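Long-range contact in MlnE (Bacillus amyloliquefaciens subsp. plantarum, PDB 5D2E), which carries an N-terminal B-type ketoreductase of the macrolactin assembly line, which binds NADP and probably reduces beta-keto groups of the growing polyketide: residues P83-D95 and R100-L114. Sequence-based numbering, arbitrary orientation.
Sequences PFIYVTSGERFED and RFTMNFTKGEDYDAL
F93 and F101 lie side by side beneath helix 108-120; F101 shares a sheet face with V87 and D95, and F93 leads into strand 94-95 beside it. F93, with CG anti to its backbone N (chi1 173°), runs under the first turns of the helix, and the methyl of A113 sits over the centre of its ring in a CH-pi contact, CB 3.6 Å from the F93 centroid. M103 CB borders the same ring at its edge. The F93 and F101 rings are tilted by 29° but slid apart, touching through F93 CE1 and F101 CD2 at 3.8 Å. F101 receives L114 CD1 over one face, while I85 CG2 comes against CE1 and the D95 side chain passes along CE2. V117 of the same helix touches both rings.

Strand 100-103 is bonded along both edges: parallel to strand 84-89, through pairs such as T88 N to F101 O (2.9 Å), and antiparallel to 94-95. There T102 and E94 form a hydrogen-bonded pair, N to O in both directions (2.9 Å from E94 N to T102 O). On the face opposite F101, T102 OG1 lies 3.0 Å from R92 O, and a water connects it to E94 OE1, which also forms a salt bridge with R92 NH2. D110 OD2 accepts the amide of N104 at 2.9 Å through its anti lone pair; D110 OD1 reaches F93 N and OD2 reaches E91 O, each through its own water.

Strand 84-89 pairs in parallel with strand 60-64, which joins this edge to the Rossmann-like structural half of the ketoreductase, far from the NADP pocket. The side towards the helix is thus mainly apolar, with D110 and D95 at its margins, while T102, E94 and R92 gather a polar, water-linked network at their end of the other face.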
loop_
_atom_site.group_PDB
_atom_site.type_symbol
_atom_site.label_atom_id
_atom_site.label_comp_id
_atom_site.label_asym_id
_atom_site.label_seq_id
_atom_site.Cartn_x
_atom_site.Cartn_y
_atom_site.Cartn_z
ATOM N N PRO A 83 26.460 16.959 -16.444
ATOM C CA PRO A 83 25.277 17.083 -17.295
ATOM C C PRO A 83 23.935 17.016 -16.560
ATOM O O PRO A 83 23.803 16.261 -15.606
ATOM C CB PRO A 83 25.371 15.899 -18.225
ATOM C CG PRO A 83 26.783 15.412 -18.149
ATOM C CD PRO A 83 27.406 15.923 -16.904
ATOM N N PHE A 84 22.946 17.732 -17.093
ATOM C CA PHE A 84 21.553 17.590 -16.680
ATOM C C PHE A 84 20.756 17.024 -17.832
ATOM O O PHE A 84 20.721 17.583 -18.942
ATOM C CB PHE A 84 21.051 18.949 -16.204
ATOM C CG PHE A 84 19.613 18.977 -15.804
ATOM C CD1 PHE A 84 19.191 18.368 -14.637
ATOM C CD2 PHE A 84 18.669 19.608 -16.602
ATOM C CE1 PHE A 84 17.867 18.412 -14.275
ATOM C CE2 PHE A 84 17.352 19.681 -16.208
ATOM C CZ PHE A 84 16.951 19.078 -15.055
ATOM N N ILE A 85 20.193 15.828 -17.634
ATOM C CA ILE A 85 19.433 15.158 -18.680
ATOM C C ILE A 85 17.942 15.281 -18.372
ATOM O O ILE A 85 17.485 14.896 -17.270
ATOM C CB ILE A 85 19.828 13.669 -18.745
ATOM C CG1 ILE A 85 21.369 13.522 -18.837
ATOM C CG2 ILE A 85 19.105 12.990 -19.886
ATOM C CD1 ILE A 85 22.044 14.147 -20.073
ATOM N N TYR A 86 17.173 15.775 -19.304
ATOM C CA TYR A 86 15.742 16.059 -19.055
ATOM C C TYR A 86 14.889 15.372 -20.062
ATOM O O TYR A 86 14.972 15.581 -21.281
ATOM C CB TYR A 86 15.494 17.553 -19.024
ATOM C CG TYR A 86 14.162 17.997 -18.539
ATOM C CD1 TYR A 86 13.105 18.120 -19.403
ATOM C CD2 TYR A 86 13.961 18.386 -17.221
ATOM C CE1 TYR A 86 11.869 18.574 -18.942
ATOM C CE2 TYR A 86 12.744 18.863 -16.771
ATOM C CZ TYR A 86 11.689 18.918 -17.617
ATOM O OH TYR A 86 10.441 19.414 -17.229
ATOM N N VAL A 87 14.090 14.444 -19.573
ATOM C CA VAL A 87 13.300 13.580 -20.406
ATOM C C VAL A 87 11.819 13.824 -20.221
ATOM O O VAL A 87 11.297 13.746 -19.105
ATOM C CB VAL A 87 13.582 12.106 -20.049
ATOM C CG1 VAL A 87 12.908 11.161 -21.065
ATOM C CG2 VAL A 87 15.078 11.864 -19.920
ATOM N N THR A 88 11.134 14.034 -21.326
ATOM C CA THR A 88 9.720 14.252 -21.320
ATOM C C THR A 88 8.970 13.226 -22.099
ATOM O O THR A 88 9.513 12.395 -22.799
ATOM C CB THR A 88 9.371 15.659 -21.907
ATOM O OG1 THR A 88 9.778 15.709 -23.266
ATOM C CG2 THR A 88 10.027 16.723 -21.192
ATOM N N SER A 89 7.666 13.262 -21.949
ATOM C CA SER A 89 6.780 12.377 -22.635
ATOM C C SER A 89 6.616 12.666 -24.130
ATOM O O SER A 89 6.449 13.815 -24.527
ATOM C CB SER A 89 5.404 12.477 -21.978
ATOM O OG SER A 89 4.600 11.527 -22.563
ATOM N N GLY A 90 6.642 11.621 -24.946
ATOM C CA GLY A 90 6.450 11.743 -26.389
ATOM C C GLY A 90 5.895 10.457 -26.990
ATOM O O GLY A 90 5.874 9.415 -26.334
ATOM N N GLU A 91 5.484 10.518 -28.252
ATOM C CA GLU A 91 5.030 9.327 -28.988
ATOM C C GLU A 91 6.183 8.329 -29.097
ATOM O O GLU A 91 6.044 7.146 -28.908
ATOM C CB GLU A 91 4.600 9.675 -30.424
ATOM C CG GLU A 91 3.655 10.854 -30.592
ATOM C CD GLU A 91 2.378 10.714 -29.775
ATOM O OE1 GLU A 91 1.892 9.571 -29.588
ATOM O OE2 GLU A 91 1.851 11.762 -29.323
ATOM N N ARG A 92 7.342 8.847 -29.414
ATOM C CA ARG A 92 8.487 8.007 -29.700
ATOM C C ARG A 92 9.671 8.408 -28.808
ATOM O O ARG A 92 9.767 9.551 -28.358
ATOM C CB ARG A 92 8.961 8.252 -31.129
ATOM C CG ARG A 92 8.025 7.952 -32.297
ATOM C CD ARG A 92 8.756 8.342 -33.604
ATOM N NE ARG A 92 9.267 9.743 -33.554
ATOM C CZ ARG A 92 10.549 10.165 -33.390
ATOM N NH1 ARG A 92 11.598 9.346 -33.268
ATOM N NH2 ARG A 92 10.793 11.468 -33.353
ATOM N N PHE A 93 10.605 7.477 -28.655
ATOM C CA PHE A 93 11.904 7.791 -28.108
ATOM C C PHE A 93 12.647 8.650 -29.096
ATOM O O PHE A 93 12.722 8.323 -30.274
ATOM C CB PHE A 93 12.727 6.554 -27.868
ATOM C CG PHE A 93 14.137 6.846 -27.452
ATOM C CD1 PHE A 93 14.415 7.223 -26.164
ATOM C CD2 PHE A 93 15.157 6.813 -28.357
ATOM C CE1 PHE A 93 15.703 7.508 -25.776
ATOM C CE2 PHE A 93 16.469 7.081 -27.990
ATOM C CZ PHE A 93 16.741 7.441 -26.688
ATOM N N GLU A 94 13.205 9.729 -28.615
ATOM C CA GLU A 94 14.018 10.614 -29.468
ATOM C C GLU A 94 15.084 11.296 -28.643
ATOM O O GLU A 94 14.781 11.861 -27.618
ATOM C CB GLU A 94 13.167 11.715 -30.151
ATOM C CG GLU A 94 13.975 12.477 -31.196
ATOM C CD GLU A 94 13.153 13.508 -31.972
ATOM O OE1 GLU A 94 11.918 13.445 -31.914
ATOM O OE2 GLU A 94 13.740 14.422 -32.580
ATOM N N ASP A 95 16.317 11.254 -29.113
ATOM C CA ASP A 95 17.361 12.101 -28.584
ATOM C C ASP A 95 17.112 13.510 -29.182
ATOM O O ASP A 95 17.314 13.721 -30.381
ATOM C CB ASP A 95 18.715 11.548 -28.993
ATOM C CG ASP A 95 19.856 12.355 -28.544
ATOM O OD1 ASP A 95 19.679 13.503 -28.137
ATOM O OD2 ASP A 95 21.010 11.793 -28.510
ATOM N N ARG A 100 18.435 16.513 -23.872
ATOM C CA ARG A 100 17.008 16.410 -23.893
ATOM C C ARG A 100 16.574 15.198 -24.605
ATOM O O ARG A 100 17.116 14.892 -25.687
ATOM C CB ARG A 100 16.354 17.619 -24.632
ATOM C CG ARG A 100 16.697 18.980 -24.058
ATOM C CD ARG A 100 16.113 19.166 -22.719
ATOM N NE ARG A 100 14.659 19.302 -22.734
ATOM C CZ ARG A 100 13.958 20.450 -22.823
ATOM N NH1 ARG A 100 14.527 21.627 -22.988
ATOM N NH2 ARG A 100 12.639 20.407 -22.780
ATOM N N PHE A 101 15.578 14.490 -24.071
ATOM C CA PHE A 101 14.977 13.350 -24.715
ATOM C C PHE A 101 13.472 13.366 -24.572
ATOM O O PHE A 101 12.913 13.981 -23.652
ATOM C CB PHE A 101 15.456 12.049 -24.078
ATOM C CG PHE A 101 16.894 11.764 -24.247
ATOM C CD1 PHE A 101 17.820 12.333 -23.389
ATOM C CD2 PHE A 101 17.320 10.861 -25.215
ATOM C CE1 PHE A 101 19.132 12.086 -23.514
ATOM C CE2 PHE A 101 18.675 10.614 -25.357
ATOM C CZ PHE A 101 19.588 11.243 -24.519
ATOM N N THR A 102 12.797 12.662 -25.475
ATOM C CA THR A 102 11.389 12.292 -25.319
ATOM C C THR A 102 11.265 10.779 -25.351
ATOM O O THR A 102 12.143 10.075 -25.890
ATOM C CB THR A 102 10.446 12.850 -26.406
ATOM O OG1 THR A 102 10.801 12.285 -27.664
ATOM C CG2 THR A 102 10.529 14.373 -26.485
ATOM N N MET A 103 10.200 10.266 -24.732
ATOM C CA MET A 103 9.967 8.818 -24.730
ATOM C C MET A 103 8.565 8.545 -24.268
ATOM O O MET A 103 7.927 9.411 -23.721
ATOM C CB MET A 103 10.927 8.071 -23.795
ATOM C CG MET A 103 10.818 8.421 -22.324
ATOM S SD MET A 103 12.097 7.606 -21.271
ATOM C CE MET A 103 11.448 5.922 -21.344
ATOM N N ASN A 104 8.154 7.316 -24.461
ATOM C CA ASN A 104 6.872 6.792 -23.937
ATOM C C ASN A 104 7.207 6.067 -22.636
ATOM O O ASN A 104 7.907 5.048 -22.642
ATOM C CB ASN A 104 6.243 5.877 -24.982
ATOM C CG ASN A 104 4.856 5.360 -24.579
ATOM O OD1 ASN A 104 3.986 5.109 -25.440
ATOM N ND2 ASN A 104 4.681 5.117 -23.291
ATOM N N PHE A 105 6.794 6.667 -21.511
ATOM C CA PHE A 105 7.201 6.240 -20.184
ATOM C C PHE A 105 6.659 4.878 -19.723
ATOM O O PHE A 105 7.095 4.332 -18.712
ATOM C CB PHE A 105 6.789 7.295 -19.165
ATOM C CG PHE A 105 7.587 8.566 -19.264
ATOM C CD1 PHE A 105 8.974 8.555 -19.159
ATOM C CD2 PHE A 105 6.960 9.775 -19.425
ATOM C CE1 PHE A 105 9.696 9.735 -19.231
ATOM C CE2 PHE A 105 7.691 10.966 -19.498
ATOM C CZ PHE A 105 9.026 10.950 -19.391
ATOM N N THR A 106 5.703 4.410 -20.464
ATOM C CA THR A 106 5.176 3.028 -20.351
ATOM C C THR A 106 5.913 1.954 -21.175
ATOM O O THR A 106 5.697 0.755 -20.936
ATOM C CB THR A 106 3.671 2.965 -20.764
ATOM O OG1 THR A 106 3.557 3.041 -22.181
ATOM C CG2 THR A 106 2.850 4.139 -20.223
ATOM N N LYS A 107 6.761 2.340 -22.151
ATOM C CA LYS A 107 7.422 1.349 -23.030
ATOM C C LYS A 107 8.796 0.982 -22.560
ATOM O O LYS A 107 9.734 1.786 -22.648
ATOM C CB LYS A 107 7.589 1.891 -24.417
ATOM C CG LYS A 107 6.479 1.633 -25.380
ATOM C CD LYS A 107 7.115 1.532 -26.762
ATOM C CE LYS A 107 6.038 1.597 -27.838
ATOM N NZ LYS A 107 6.571 2.178 -29.096
ATOM N N GLY A 108 8.975 -0.272 -22.159
ATOM C CA GLY A 108 10.264 -0.715 -21.705
ATOM C C GLY A 108 11.375 -0.539 -22.686
ATOM O O GLY A 108 12.535 -0.247 -22.300
ATOM N N GLU A 109 11.025 -0.721 -23.966
ATOM C CA GLU A 109 11.957 -0.587 -25.051
ATOM C C GLU A 109 12.561 0.836 -25.079
ATOM O O GLU A 109 13.713 1.047 -25.496
ATOM C CB GLU A 109 11.234 -0.826 -26.378
ATOM C CG GLU A 109 10.859 -2.279 -26.698
ATOM C CD GLU A 109 9.593 -2.801 -26.009
ATOM O OE1 GLU A 109 8.830 -2.008 -25.380
ATOM O OE2 GLU A 109 9.376 -4.048 -26.085
ATOM N N ASP A 110 11.737 1.814 -24.759
ATOM C CA ASP A 110 12.232 3.213 -24.744
ATOM C C ASP A 110 13.238 3.434 -23.609
ATOM O O ASP A 110 14.208 4.169 -23.797
ATOM C CB ASP A 110 11.062 4.219 -24.677
ATOM C CG ASP A 110 10.302 4.340 -26.000
ATOM O OD1 ASP A 110 10.549 3.542 -26.946
ATOM O OD2 ASP A 110 9.404 5.199 -26.077
ATOM N N TYR A 111 13.032 2.812 -22.436
ATOM C CA TYR A 111 14.033 2.923 -21.363
ATOM C C TYR A 111 15.323 2.278 -21.784
ATOM O O TYR A 111 16.416 2.768 -21.454
ATOM C CB TYR A 111 13.534 2.366 -20.029
ATOM C CG TYR A 111 12.405 3.130 -19.388
ATOM C CD1 TYR A 111 11.123 2.860 -19.715
ATOM C CD2 TYR A 111 12.626 4.152 -18.455
ATOM C CE1 TYR A 111 10.070 3.534 -19.154
ATOM C CE2 TYR A 111 11.559 4.834 -17.858
ATOM C CZ TYR A 111 10.287 4.520 -18.199
ATOM O OH TYR A 111 9.124 5.126 -17.730
ATOM N N ASP A 112 15.250 1.171 -22.539
ATOM C CA ASP A 112 16.470 0.559 -23.071
ATOM C C ASP A 112 17.231 1.450 -23.953
ATOM O O ASP A 112 18.480 1.529 -23.861
ATOM C CB ASP A 112 16.171 -0.734 -23.849
ATOM C CG ASP A 112 15.702 -1.813 -22.977
ATOM O OD1 ASP A 112 16.129 -1.955 -21.799
ATOM O OD2 ASP A 112 14.869 -2.569 -23.494
ATOM N N ALA A 113 16.500 2.095 -24.875
ATOM C CA ALA A 113 17.080 3.054 -25.799
ATOM C C ALA A 113 17.751 4.193 -25.056
ATOM O O ALA A 113 18.869 4.569 -25.392
ATOM C CB ALA A 113 16.019 3.625 -26.711
ATOM N N LEU A 114 17.054 4.749 -24.045
ATOM C CA LEU A 114 17.645 5.792 -23.226
ATOM C C LEU A 114 18.958 5.342 -22.599
ATOM O O LEU A 114 19.934 6.092 -22.647
ATOM C CB LEU A 114 16.699 6.236 -22.103
ATOM C CG LEU A 114 17.151 7.366 -21.202
ATOM C CD1 LEU A 114 17.330 8.675 -21.983
ATOM C CD2 LEU A 114 16.167 7.575 -20.080
HETATM O O HOH W 1 13.054 16.906 -22.905
HETATM O O HOH W 2 4.703 8.656 -21.866
HETATM O O HOH W 3 7.655 4.963 -28.245
HETATM O O HOH W 4 10.239 4.661 -29.524
HETATM O O HOH W 5 10.006 13.272 -29.858
HETATM O O HOH W 6 20.506 14.532 -25.722
#